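Local coordinates for protein putative aldehyde dehydrogenase (Burkholderia cenocepacia, PDB 4YWE) that probably oxidises aldehydes with NAD or NADP as electron acceptor, as in other aldehyde dehydrogenases, and binds calcium and magnesium ions in the crystal, at residues 401-406 and 429-434; 272-277 and 420-425; 53-58 and 222-227. One frame throughout, in Å; residues are numbered along the deposited sequence.

Interaction 1: residues 401-406 and 429-434; sequences VDEDEA and QMRLAR. With EDO (1,2-ethanediol), chain N.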
ATOM      1  N   VAL A 401     -17.443  26.411 -25.935  1.00 19.89           N
ATOM      2  CA  VAL A 401     -17.379  27.781 -25.440  1.00 25.72           C
ATOM      3  C   VAL A 401     -16.628  27.871 -24.108  1.00 25.70           C
ATOM      4  O   VAL A 401     -15.859  28.807 -23.891  1.00 29.70           O
ATOM      5  CB  VAL A 401     -18.799  28.392 -25.319  1.00 27.05           C
ATOM      6  CG1 VAL A 401     -19.693  27.539 -24.428  1.00 27.86           C
ATOM      7  CG2 VAL A 401     -18.731  29.826 -24.810  1.00 28.27           C
ATOM      8  N   ASP A 402     -16.834  26.896 -23.227  1.00 24.58           N
ATOM      9  CA  ASP A 402     -16.232  26.942 -21.897  1.00 25.14           C
ATOM     10  C   ASP A 402     -15.876  25.553 -21.371  1.00 25.59           C
ATOM     11  O   ASP A 402     -16.045  24.554 -22.069  1.00 27.56           O
ATOM     12  CB  ASP A 402     -17.171  27.650 -20.914  1.00 27.82           C
ATOM     13  CG  ASP A 402     -18.566  27.041 -20.885  1.00 28.23           C
ATOM     14  OD1 ASP A 402     -18.727  25.861 -21.261  1.00 26.43           O
ATOM     15  OD2 ASP A 402     -19.510  27.751 -20.477  1.00 32.10           O
ATOM     16  N   GLU A 403     -15.394  25.503 -20.132  1.00 25.63           N
ATOM     17  CA  GLU A 403     -15.014  24.243 -19.499  1.00 24.10           C
ATOM     18  C   GLU A 403     -16.207  23.301 -19.364  1.00 22.71           C
ATOM     19  O   GLU A 403     -16.082  22.097 -19.581  1.00 21.84           O
ATOM     20  CB  GLU A 403     -14.395  24.493 -18.120  1.00 25.71           C
ATOM     21  CG  GLU A 403     -13.065  25.228 -18.148  1.00 28.34           C
ATOM     22  CD  GLU A 403     -12.411  25.298 -16.780  1.00 31.98           C
ATOM     23  OE1 GLU A 403     -12.805  24.516 -15.889  1.00 31.38           O
ATOM     24  OE2 GLU A 403     -11.502  26.136 -16.596  1.00 35.07           O
ATOM     25  N   ASP A 404     -17.359  23.859 -19.003  1.00 18.57           N
ATOM     26  CA  ASP A 404     -18.569  23.069 -18.810  1.00 21.30           C
ATOM     27  C   ASP A 404     -18.987  22.329 -20.079  1.00 23.42           C
ATOM     28  O   ASP A 404     -19.318  21.144 -20.025  1.00 29.42           O
ATOM     29  CB  ASP A 404     -19.717  23.957 -18.323  1.00 22.49           C
ATOM     30  CG  ASP A 404     -19.567  24.357 -16.867  1.00 26.90           C
ATOM     31  OD1 ASP A 404     -18.714  23.766 -16.170  1.00 27.08           O
ATOM     32  OD2 ASP A 404     -20.308  25.255 -16.416  1.00 29.63           O
ATOM     33  N   GLU A 405     -18.974  23.017 -21.216  1.00 21.69           N
ATOM     34  CA  GLU A 405     -19.356  22.375 -22.470  1.00 23.51           C
ATOM     35  C   GLU A 405     -18.303  21.360 -22.901  1.00 19.74           C
ATOM     36  O   GLU A 405     -18.632  20.321 -23.470  1.00 16.77           O
ATOM     37  CB  GLU A 405     -19.576  23.403 -23.582  1.00 23.51           C
ATOM     38  CG  GLU A 405     -20.179  22.780 -24.839  1.00 23.28           C
ATOM     39  CD  GLU A 405     -20.452  23.784 -25.938  1.00 24.97           C
ATOM     40  OE1 GLU A 405     -19.704  24.777 -26.044  1.00 29.81           O
ATOM     41  OE2 GLU A 405     -21.417  23.576 -26.703  1.00 26.55           O
ATOM     42  N   ALA A 406     -17.038  21.664 -22.629  1.00 21.27           N
ATOM     43  CA  ALA A 406     -15.951  20.742 -22.938  1.00 17.36           C
ATOM     44  C   ALA A 406     -16.165  19.417 -22.215  1.00 19.01           C
ATOM     45  O   ALA A 406     -16.013  18.349 -22.805  1.00 24.62           O
ATOM     46  CB  ALA A 406     -14.610  21.348 -22.558  1.00 18.24           C
ATOM     47  N   GLN A 429      -6.254  22.323 -15.510  1.00 25.23           N
ATOM     48  CA  GLN A 429      -5.785  20.973 -15.813  1.00 21.20           C
ATOM     49  C   GLN A 429      -6.341  19.941 -14.838  1.00 21.13           C
ATOM     50  O   GLN A 429      -6.962  18.958 -15.245  1.00 15.64           O
ATOM     51  CB  GLN A 429      -4.255  20.923 -15.795  1.00 16.77           C
ATOM     52  CG  GLN A 429      -3.586  21.682 -16.927  1.00 17.14           C
ATOM     53  CD  GLN A 429      -2.115  21.944 -16.663  1.00 20.91           C
ATOM     54  OE1 GLN A 429      -1.555  21.472 -15.673  1.00 19.86           O
ATOM     55  NE2 GLN A 429      -1.481  22.701 -17.551  1.00 20.54           N
ATOM     56  N   MET A 430      -6.116  20.172 -13.549  1.00 23.50           N
ATOM     57  CA  MET A 430      -6.538  19.232 -12.519  1.00 23.02           C
ATOM     58  C   MET A 430      -8.053  19.219 -12.347  1.00 21.87           C
ATOM     59  O   MET A 430      -8.645  18.171 -12.087  1.00 24.58           O
ATOM     60  CB  MET A 430      -5.864  19.564 -11.187  1.00 30.38           C
ATOM     61  CG  MET A 430      -4.349  19.467 -11.232  1.00 37.03           C
ATOM     62  SD  MET A 430      -3.794  17.897 -11.924  1.00 39.20           S
ATOM     63  CE  MET A 430      -4.491  16.740 -10.747  1.00 34.90           C
ATOM     64  N   ARG A 431      -8.671  20.387 -12.494  1.00 20.64           N
ATOM     65  CA  ARG A 431     -10.115  20.519 -12.352  0.72 23.76           C
ATOM     66  C   ARG A 431     -10.847  19.684 -13.401  1.00 24.48           C
ATOM     67  O   ARG A 431     -11.832  19.013 -13.100  1.00 29.77           O
ATOM     68  CB  ARG A 431     -10.524  21.991 -12.456  0.72 25.64           C
ATOM     69  CG  ARG A 431     -11.976  22.273 -12.120  0.72 26.75           C
ATOM     70  CD  ARG A 431     -12.220  23.763 -11.908  0.72 26.25           C
ATOM     71  NE  ARG A 431     -11.835  24.565 -13.066  0.72 24.89           N
ATOM     72  CZ  ARG A 431     -10.832  25.439 -13.075  0.72 25.79           C
ATOM     73  NH1 ARG A 431     -10.109  25.634 -11.981  0.72 24.87           N
ATOM     74  NH2 ARG A 431     -10.556  26.124 -14.177  0.72 25.35           N
ATOM     75  N   LEU A 432     -10.354  19.728 -14.635  1.00 23.05           N
ATOM     76  CA  LEU A 432     -10.950  18.965 -15.725  1.00 23.23           C
ATOM     77  C   LEU A 432     -10.684  17.474 -15.567  1.00 19.77           C
ATOM     78  O   LEU A 432     -11.569  16.652 -15.794  1.00 22.75           O
ATOM     79  CB  LEU A 432     -10.413  19.443 -17.073  1.00 22.94           C
ATOM     80  CG  LEU A 432     -10.835  20.831 -17.546  1.00 22.44           C
ATOM     81  CD1 LEU A 432     -10.081  21.173 -18.806  1.00 20.58           C
ATOM     82  CD2 LEU A 432     -12.332  20.891 -17.780  1.00 22.86           C
ATOM     83  N   ALA A 433      -9.456  17.140 -15.180  1.00 17.44           N
ATOM     84  CA  ALA A 433      -9.042  15.749 -15.007  1.00 16.78           C
ATOM     85  C   ALA A 433      -9.938  15.010 -14.017  1.00 17.98           C
ATOM     86  O   ALA A 433     -10.175  13.810 -14.156  1.00 19.42           O
ATOM     87  CB  ALA A 433      -7.592  15.687 -14.554  1.00 15.78           C
ATOM     88  N   ARG A 434     -10.434  15.733 -13.018  1.00 18.10           N
ATOM     89  CA  ARG A 434     -11.339  15.154 -12.035  1.00 15.87           C
ATOM     90  C   ARG A 434     -12.734  14.959 -12.623  1.00 17.66           C
ATOM     91  O   ARG A 434     -13.438  14.017 -12.267  1.00 21.08           O
ATOM     92  CB  ARG A 434     -11.416  16.037 -10.788  1.00 17.17           C
TER
HETATM   93  C1  EDO N 502     -12.288  12.645  -8.090  1.00 37.26           C
HETATM   94  O1  EDO N 502     -11.407  12.733  -9.215  1.00 33.31           O
HETATM   95  C2  EDO N 502     -13.649  13.216  -8.468  1.00 39.46           C
HETATM   96  O2  EDO N 502     -14.175  12.496  -9.590  1.00 37.13           O

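Interaction 2: residues 272-277 and 420-425; sequences DAALPV and GIWTRD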
ATOM      1  N   ASP A 272       1.941  24.587 -30.969  1.00 26.34           N
ATOM      2  CA  ASP A 272       3.116  24.028 -31.630  1.00 29.04           C
ATOM      3  C   ASP A 272       3.441  22.647 -31.078  1.00 27.50           C
ATOM      4  O   ASP A 272       3.798  21.739 -31.826  1.00 30.16           O
ATOM      5  CB  ASP A 272       4.328  24.951 -31.466  1.00 31.17           C
ATOM      6  CG  ASP A 272       4.154  26.277 -32.178  1.00 30.85           C
ATOM      7  OD1 ASP A 272       3.412  26.326 -33.181  1.00 29.48           O
ATOM      8  OD2 ASP A 272       4.766  27.270 -31.733  1.00 32.40           O
ATOM      9  N   ALA A 273       3.315  22.497 -29.765  1.00 26.82           N
ATOM     10  CA  ALA A 273       3.596  21.227 -29.110  1.00 27.24           C
ATOM     11  C   ALA A 273       2.419  20.268 -29.249  1.00 25.80           C
ATOM     12  O   ALA A 273       2.599  19.052 -29.305  1.00 28.20           O
ATOM     13  CB  ALA A 273       3.930  21.448 -27.642  1.00 31.48           C
ATOM     14  N   ALA A 274       1.214  20.824 -29.308  1.00 22.76           N
ATOM     15  CA  ALA A 274       0.001  20.019 -29.369  1.00 22.17           C
ATOM     16  C   ALA A 274      -0.226  19.427 -30.758  1.00 26.40           C
ATOM     17  O   ALA A 274      -0.631  18.272 -30.884  1.00 29.12           O
ATOM     18  CB  ALA A 274      -1.201  20.852 -28.951  1.00 17.50           C
ATOM     19  N   LEU A 275       0.043  20.225 -31.790  1.00 28.31           N
ATOM     20  CA  LEU A 275      -0.251  19.851 -33.175  1.00 27.56           C
ATOM     21  C   LEU A 275       0.276  18.470 -33.602  1.00 24.32           C
ATOM     22  O   LEU A 275      -0.491  17.674 -34.144  1.00 19.33           O
ATOM     23  CB  LEU A 275       0.286  20.920 -34.134  1.00 31.07           C
ATOM     24  CG  LEU A 275       0.086  20.647 -35.625  1.00 33.80           C
ATOM     25  CD1 LEU A 275      -1.394  20.521 -35.951  1.00 33.98           C
ATOM     26  CD2 LEU A 275       0.733  21.737 -36.466  1.00 37.92           C
ATOM     27  N   PRO A 276       1.570  18.175 -33.367  1.00 25.93           N
ATOM     28  CA  PRO A 276       2.017  16.854 -33.824  1.00 23.33           C
ATOM     29  C   PRO A 276       1.406  15.710 -33.021  1.00 23.27           C
ATOM     30  O   PRO A 276       1.177  14.634 -33.572  1.00 21.35           O
ATOM     31  CB  PRO A 276       3.534  16.908 -33.623  1.00 26.83           C
ATOM     32  CG  PRO A 276       3.729  17.885 -32.528  1.00 29.22           C
ATOM     33  CD  PRO A 276       2.667  18.925 -32.726  1.00 29.84           C
ATOM     34  N   VAL A 277       1.141  15.944 -31.740  1.00 23.85           N
ATOM     35  CA  VAL A 277       0.561  14.920 -30.883  1.00 15.94           C
ATOM     36  C   VAL A 277      -0.895  14.676 -31.268  1.00 20.88           C
ATOM     37  O   VAL A 277      -1.371  13.542 -31.238  1.00 22.25           O
ATOM     38  CB  VAL A 277       0.680  15.299 -29.397  1.00 18.84           C
ATOM     39  CG1 VAL A 277       0.153  14.175 -28.519  1.00 15.03           C
ATOM     40  CG2 VAL A 277       2.128  15.613 -29.048  1.00 18.92           C
ATOM     41  N   GLY A 420      -7.323  13.633 -23.381  1.00 19.21           N
ATOM     42  CA  GLY A 420      -6.175  14.522 -23.401  1.00 13.29           C
ATOM     43  C   GLY A 420      -6.553  15.968 -23.139  1.00 16.77           C
ATOM     44  O   GLY A 420      -7.535  16.471 -23.686  1.00 17.10           O
ATOM     45  N   ILE A 421      -5.773  16.637 -22.295  1.00 18.23           N
ATOM     46  CA  ILE A 421      -6.028  18.030 -21.946  1.00 19.12           C
ATOM     47  C   ILE A 421      -4.866  18.912 -22.384  1.00 19.82           C
ATOM     48  O   ILE A 421      -3.724  18.689 -21.983  1.00 21.21           O
ATOM     49  CB  ILE A 421      -6.274  18.192 -20.435  1.00 17.82           C
ATOM     50  CG1 ILE A 421      -7.505  17.394 -19.999  1.00 15.76           C
ATOM     51  CG2 ILE A 421      -6.435  19.661 -20.080  1.00 15.46           C
ATOM     52  CD1 ILE A 421      -7.743  17.420 -18.501  1.00 15.75           C
ATOM     53  N   TRP A 422      -5.157  19.919 -23.202  1.00 15.71           N
ATOM     54  CA  TRP A 422      -4.126  20.849 -23.647  1.00 20.83           C
ATOM     55  C   TRP A 422      -4.443  22.275 -23.206  1.00 21.93           C
ATOM     56  O   TRP A 422      -5.308  22.937 -23.779  1.00 28.08           O
ATOM     57  CB  TRP A 422      -3.965  20.785 -25.168  1.00 16.42           C
ATOM     58  CG  TRP A 422      -3.521  19.441 -25.659  1.00 19.05           C
ATOM     59  CD1 TRP A 422      -4.319  18.396 -26.023  1.00 22.10           C
ATOM     60  CD2 TRP A 422      -2.172  18.993 -25.833  1.00 15.96           C
ATOM     61  NE1 TRP A 422      -3.551  17.327 -26.415  1.00 20.11           N
ATOM     62  CE2 TRP A 422      -2.225  17.669 -26.309  1.00 15.42           C
ATOM     63  CE3 TRP A 422      -0.919  19.584 -25.633  1.00 24.95           C
ATOM     64  CZ2 TRP A 422      -1.083  16.925 -26.587  1.00 16.15           C
ATOM     65  CZ3 TRP A 422       0.218  18.844 -25.913  1.00 23.31           C
ATOM     66  CH2 TRP A 422       0.127  17.530 -26.384  1.00 20.08           C
ATOM     67  N   THR A 423      -3.734  22.733 -22.179  1.00 21.79           N
ATOM     68  CA  THR A 423      -3.895  24.083 -21.648  1.00 21.67           C
ATOM     69  C   THR A 423      -2.729  24.422 -20.722  1.00 21.84           C
ATOM     70  O   THR A 423      -2.092  23.527 -20.166  1.00 24.10           O
ATOM     71  CB  THR A 423      -5.223  24.244 -20.877  1.00 18.73           C
ATOM     72  OG1 THR A 423      -5.305  25.566 -20.332  1.00 22.96           O
ATOM     73  CG2 THR A 423      -5.310  23.232 -19.748  1.00 19.19           C
ATOM     74  N   ARG A 424      -2.451  25.711 -20.561  1.00 20.97           N
ATOM     75  CA  ARG A 424      -1.359  26.146 -19.693  1.00 27.77           C
ATOM     76  C   ARG A 424      -1.822  26.357 -18.256  1.00 26.32           C
ATOM     77  O   ARG A 424      -1.016  26.325 -17.327  1.00 27.93           O
ATOM     78  CB  ARG A 424      -0.725  27.434 -20.225  1.00 36.23           C
ATOM     79  CG  ARG A 424       0.278  27.220 -21.347  1.00 41.85           C
ATOM     80  CD  ARG A 424       0.853  28.544 -21.825  1.00 45.34           C
ATOM     81  NE  ARG A 424       1.778  28.372 -22.941  1.00 47.51           N
ATOM     82  CZ  ARG A 424       1.437  28.490 -24.220  1.00 49.55           C
ATOM     83  NH1 ARG A 424       0.187  28.784 -24.551  1.00 51.84           N
ATOM     84  NH2 ARG A 424       2.347  28.316 -25.169  1.00 49.81           N
ATOM     85  N   ASP A 425      -3.122  26.573 -18.076  1.00 26.04           N
ATOM     86  CA  ASP A 425      -3.671  26.833 -16.749  1.00 27.41           C
ATOM     87  C   ASP A 425      -3.639  25.578 -15.881  1.00 24.48           C
ATOM     88  O   ASP A 425      -4.332  24.601 -16.163  1.00 22.10           O
ATOM     89  CB  ASP A 425      -5.102  27.359 -16.853  1.00 30.73           C
ATOM     90  CG  ASP A 425      -5.612  27.917 -15.540  1.00 36.21           C
ATOM     91  OD1 ASP A 425      -6.042  27.120 -14.679  1.00 36.60           O
ATOM     92  OD2 ASP A 425      -5.583  29.152 -15.366  1.00 43.38           O
TER

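Interaction 3: residues 53-58 and 222-227; sequences RAVAAA and ARHPGI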
ATOM      1  N   ARG A  53      -7.438 -29.084 -25.076  1.00 20.39           N
ATOM      2  CA  ARG A  53      -6.060 -29.507 -24.848  1.00 25.47           C
ATOM      3  C   ARG A  53      -5.220 -28.373 -24.268  1.00 22.43           C
ATOM      4  O   ARG A  53      -4.335 -28.605 -23.444  1.00 23.84           O
ATOM      5  CB  ARG A  53      -5.434 -30.012 -26.149  1.00 21.37           C
ATOM      6  CG  ARG A  53      -6.190 -31.162 -26.791  1.00 30.51           C
ATOM      7  CD  ARG A  53      -5.517 -31.629 -28.072  1.00 35.75           C
ATOM      8  NE  ARG A  53      -6.376 -32.532 -28.834  1.00 42.50           N
ATOM      9  CZ  ARG A  53      -6.056 -33.048 -30.016  1.00 45.99           C
ATOM     10  NH1 ARG A  53      -4.891 -32.753 -30.577  1.00 47.22           N
ATOM     11  NH2 ARG A  53      -6.901 -33.861 -30.636  1.00 45.84           N
ATOM     12  N   ALA A  54      -5.503 -27.149 -24.704  1.00 23.23           N
ATOM     13  CA  ALA A  54      -4.782 -25.974 -24.222  1.00 20.54           C
ATOM     14  C   ALA A  54      -5.047 -25.735 -22.740  1.00 19.72           C
ATOM     15  O   ALA A  54      -4.130 -25.435 -21.976  1.00 19.88           O
ATOM     16  CB  ALA A  54      -5.167 -24.747 -25.032  1.00 19.16           C
ATOM     17  N   VAL A  55      -6.308 -25.868 -22.340  1.00 20.03           N
ATOM     18  CA  VAL A  55      -6.692 -25.671 -20.947  1.00 21.54           C
ATOM     19  C   VAL A  55      -6.138 -26.809 -20.100  1.00 21.19           C
ATOM     20  O   VAL A  55      -5.677 -26.592 -18.979  1.00 21.67           O
ATOM     21  CB  VAL A  55      -8.221 -25.560 -20.799  1.00 17.98           C
ATOM     22  CG1 VAL A  55      -8.612 -25.450 -19.334  1.00 16.61           C
ATOM     23  CG2 VAL A  55      -8.741 -24.363 -21.581  1.00 16.62           C
ATOM     24  N   ALA A  56      -6.180 -28.020 -20.647  1.00 18.31           N
ATOM     25  CA  ALA A  56      -5.625 -29.190 -19.975  1.00 23.62           C
ATOM     26  C   ALA A  56      -4.145 -28.984 -19.669  1.00 23.87           C
ATOM     27  O   ALA A  56      -3.691 -29.245 -18.554  1.00 25.14           O
ATOM     28  CB  ALA A  56      -5.824 -30.437 -20.826  1.00 19.88           C
ATOM     29  N   ALA A  57      -3.403 -28.511 -20.665  1.00 23.05           N
ATOM     30  CA  ALA A  57      -1.974 -28.258 -20.514  1.00 23.79           C
ATOM     31  C   ALA A  57      -1.717 -27.168 -19.478  1.00 25.30           C
ATOM     32  O   ALA A  57      -0.822 -27.290 -18.642  1.00 26.02           O
ATOM     33  CB  ALA A  57      -1.359 -27.876 -21.851  1.00 25.32           C
ATOM     34  N   ALA A  58      -2.511 -26.104 -19.540  1.00 24.07           N
ATOM     35  CA  ALA A  58      -2.377 -24.990 -18.609  1.00 16.21           C
ATOM     36  C   ALA A  58      -2.619 -25.435 -17.172  1.00 16.11           C
ATOM     37  O   ALA A  58      -1.878 -25.057 -16.266  1.00 15.78           O
ATOM     38  CB  ALA A  58      -3.333 -23.872 -18.985  1.00 15.68           C
ATOM     39  N   ALA A 222     -14.182 -18.925 -24.131  1.00 17.61           N
ATOM     40  CA  ALA A 222     -15.094 -18.207 -23.248  1.00 15.61           C
ATOM     41  C   ALA A 222     -16.105 -19.141 -22.582  1.00 18.66           C
ATOM     42  O   ALA A 222     -16.596 -18.853 -21.490  1.00 17.19           O
ATOM     43  CB  ALA A 222     -15.817 -17.113 -24.021  1.00 15.28           C
ATOM     44  N   ARG A 223     -16.407 -20.258 -23.239  1.00 15.85           N
ATOM     45  CA  ARG A 223     -17.364 -21.224 -22.709  1.00 17.47           C
ATOM     46  C   ARG A 223     -16.718 -22.240 -21.770  1.00 19.88           C
ATOM     47  O   ARG A 223     -17.407 -22.894 -20.988  1.00 19.25           O
ATOM     48  CB  ARG A 223     -18.058 -21.977 -23.845  1.00 18.35           C
ATOM     49  CG  ARG A 223     -18.901 -21.124 -24.777  1.00 21.04           C
ATOM     50  CD  ARG A 223     -19.578 -22.011 -25.812  1.00 29.34           C
ATOM     51  NE  ARG A 223     -20.087 -21.264 -26.956  1.00 37.86           N
ATOM     52  CZ  ARG A 223     -21.320 -20.779 -27.043  1.00 45.81           C
ATOM     53  NH1 ARG A 223     -22.178 -20.957 -26.048  1.00 48.08           N
ATOM     54  NH2 ARG A 223     -21.697 -20.113 -28.127  1.00 48.75           N
ATOM     55  N   HIS A 224     -15.398 -22.378 -21.853  1.00 22.29           N
ATOM     56  CA  HIS A 224     -14.708 -23.458 -21.152  1.00 22.75           C
ATOM     57  C   HIS A 224     -14.722 -23.266 -19.638  1.00 22.41           C
ATOM     58  O   HIS A 224     -14.310 -22.219 -19.136  1.00 14.22           O
ATOM     59  CB  HIS A 224     -13.267 -23.584 -21.648  1.00 22.75           C
ATOM     60  CG  HIS A 224     -12.699 -24.961 -21.493  1.00 21.77           C
ATOM     61  ND1 HIS A 224     -12.298 -25.467 -20.276  1.00 20.81           N
ATOM     62  CD2 HIS A 224     -12.478 -25.941 -22.400  1.00 19.10           C
ATOM     63  CE1 HIS A 224     -11.850 -26.699 -20.441  1.00 24.59           C
ATOM     64  NE2 HIS A 224     -11.947 -27.010 -21.721  1.00 22.53           N
ATOM     65  N   PRO A 225     -15.196 -24.289 -18.906  1.00 17.16           N
ATOM     66  CA  PRO A 225     -15.324 -24.272 -17.444  1.00 19.06           C
ATOM     67  C   PRO A 225     -13.991 -24.431 -16.718  1.00 17.38           C
ATOM     68  O   PRO A 225     -13.935 -24.244 -15.503  1.00 16.13           O
ATOM     69  CB  PRO A 225     -16.234 -25.475 -17.150  1.00 18.89           C
ATOM     70  CG  PRO A 225     -16.749 -25.939 -18.490  1.00 22.55           C
ATOM     71  CD  PRO A 225     -15.708 -25.543 -19.477  1.00 16.09           C
ATOM     72  N   GLY A 226     -12.939 -24.776 -17.455  1.00 18.08           N
ATOM     73  CA  GLY A 226     -11.629 -24.997 -16.868  1.00 16.65           C
ATOM     74  C   GLY A 226     -10.761 -23.756 -16.772  1.00 15.57           C
ATOM     75  O   GLY A 226      -9.619 -23.824 -16.320  1.00 17.64           O
ATOM     76  N   ILE A 227     -11.305 -22.622 -17.202  1.00 16.83           N
ATOM     77  CA  ILE A 227     -10.608 -21.342 -17.118  1.00 15.91           C
ATOM     78  C   ILE A 227     -11.159 -20.568 -15.926  1.00 14.97           C
ATOM     79  O   ILE A 227     -12.347 -20.657 -15.621  1.00 18.51           O
ATOM     80  CB  ILE A 227     -10.743 -20.555 -18.440  1.00 17.65           C
ATOM     81  CG1 ILE A 227     -10.062 -21.321 -19.574  1.00 15.76           C
ATOM     82  CG2 ILE A 227     -10.145 -19.158 -18.319  1.00 18.32           C
ATOM     83  CD1 ILE A 227     -10.180 -20.656 -20.922  1.00 14.04           C
TER

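Interaction 1: residues 401-406 and 429-434
Glu403 OE2 takes a 2.6 Å hydrogen bond from Arg431 NH2 (N-H...O angle 156°) and also forms a salt bridge with Arg428, one turn earlier on the partner helix, so two arginines grip one carboxylate oxygen. The other oxygen, Glu403 OE1, accepts from Arg431 NE at 3.0 Å, which makes the ion pair a side-on, two-nitrogen clasp. Carboxylate and guanidinium lie 4° from coplanar, and both oxygens use their syn lone pairs. Glu403 is extended beyond CG, whereas Arg431 bends at chi3 (57°), turning its NE edge to the acid; Arg431 is modelled in two conformers, so this clasp describes one of them and may not be permanent. Arg431 NH1 reaches His486 O of the third subunit. Leu432 CD2 packs against the glutamate stem, 4.2 Å from Glu403 CB, and Phe266 touches both residues. Asp402 N-caps helix 403-410, its OD1 accepting from Glu405 N at 2.9 Å. The salt bridge ties helix 403-410, which follows strand 394-400, to helix 426-435, which rests on strand 440-443 through Met430 and Ala433: two helices of the alpha/beta domain, probably the catalytic domain as in other aldehyde dehydrogenases.

Interaction 2: residues 272-277 and 420-425
Helix 272-277 and strand 420-422 run nearly antiparallel, at 154° between their directions, with their axes 10.4 Å apart at closest approach and Ala274 CA 7.1 Å from Trp422 CA, the closest pair of alpha carbons. The indole of Trp422 fills this gap and carries the contact. Its CG is anti to the carbonyl carbon, and a chi2 of 90° turns the indole plane about square to the plane of CA, CB and CG, so that one face meets the helix. Ala274 lies over that face: its CA sits 3.8 Å from the centroid of the six-membered ring and 18° off the normal, a CH-pi contact, while Ala274 CB is displaced toward the rim, 3.6 Å from Trp422 CE3. One turn on, Val277 meets the far end of the same ring at its edge. Its CG1, anti to the backbone N, comes within 3.6 Å of Trp422 CZ2, and its other methyl, CG2, approaches Trp422 CH2 at 3.8 Å. Face and edge are thus taken by residues three apart on one side of the helix. The polar end of the indole is satisfied by Gln263, whose OE1 is hydrogen-bonded to Trp422 NE1, and Tyr446 also packs on Val277. Past the strand, Thr423 OG1 accepts from Asp425 N at 3.3 Å, forming an ST turn, and Asp425 N-caps helix 426-435 through Arg428 N. Strand 418-422 is bonded to 261-265 on one side and 440-443 on the other. Helix 271-283 follows strand 261-265 and packs over the neighbouring parallel strand, an alpha/beta layering characteristic of the catalytic domain of aldehyde dehydrogenases.

Interaction 3: residues 53-58 and 222-227
His224, just beyond helix 214-223, turns one face of its imidazole to Val55 of helix 48-63. The methyl Val55 CG2 stands over the centre of the ring, 3.9 Å from the centroid and 6° off the normal, a CH-pi contact over the face. The second methyl, Val55 CG1, approaches the same ring at His224 CE1, 3.6 Å away. The imidazole is fastened at both nitrogens: ND1 accepts from Gly226 N at 3.0 Å, the donor tilted 15° from the ring plane, and NE2 is hydrogen-bonded to Glu52, one residue before the helical segment. With CG anti to the backbone N (chi1 -154°), the ring folds back beside its own turn. Pro225, seen as a magnesium ligand in a structure of this protein although no such ion is bound to this chain here, occupies the second position of the type I beta turn His224-Ile227. That turn joins helix 214-223 to strand 229-233 in the alpha/beta fold expected to form the nucleotide-binding domain of this family, and helix 48-63 packs beside it. At Gly226 the backbones come nearest, its CA 6.4 Å from that of Val55; Gly226 O meets Val55 CG1 at 3.6 Å and is also hydrogen-bonded to Arg59 NH1. Ile227 ends the turn with its CG1 against Val55 CG2 at 3.9 Å, the two side chains crossing at about a right angle.

How the interactions relate
Interactions 1 and 2 are neighbours, their centres 14 Å apart, and share a run of chain: helix 403-410, strand 418-422 and helix 426-435 follow one another. They touch through a probable hydrogen bond from Gln429 NE2 to Thr423 O and through Leu432 packed on Ile421. Interaction 3 lies about 46 Å from either, between centres, across the chain's centre and beside another sheet. Interaction 1 joins two helices by a partly exposed charged pair near subunit interfaces, with only Leu432 buried. Interaction 2 sets buried Trp422 against buried Ala274, with Val277 at a partly exposed edge. In interaction 3 buried Val55 meets buried Ile227 and a partly exposed imidazole, at a turn that no other subunit touches.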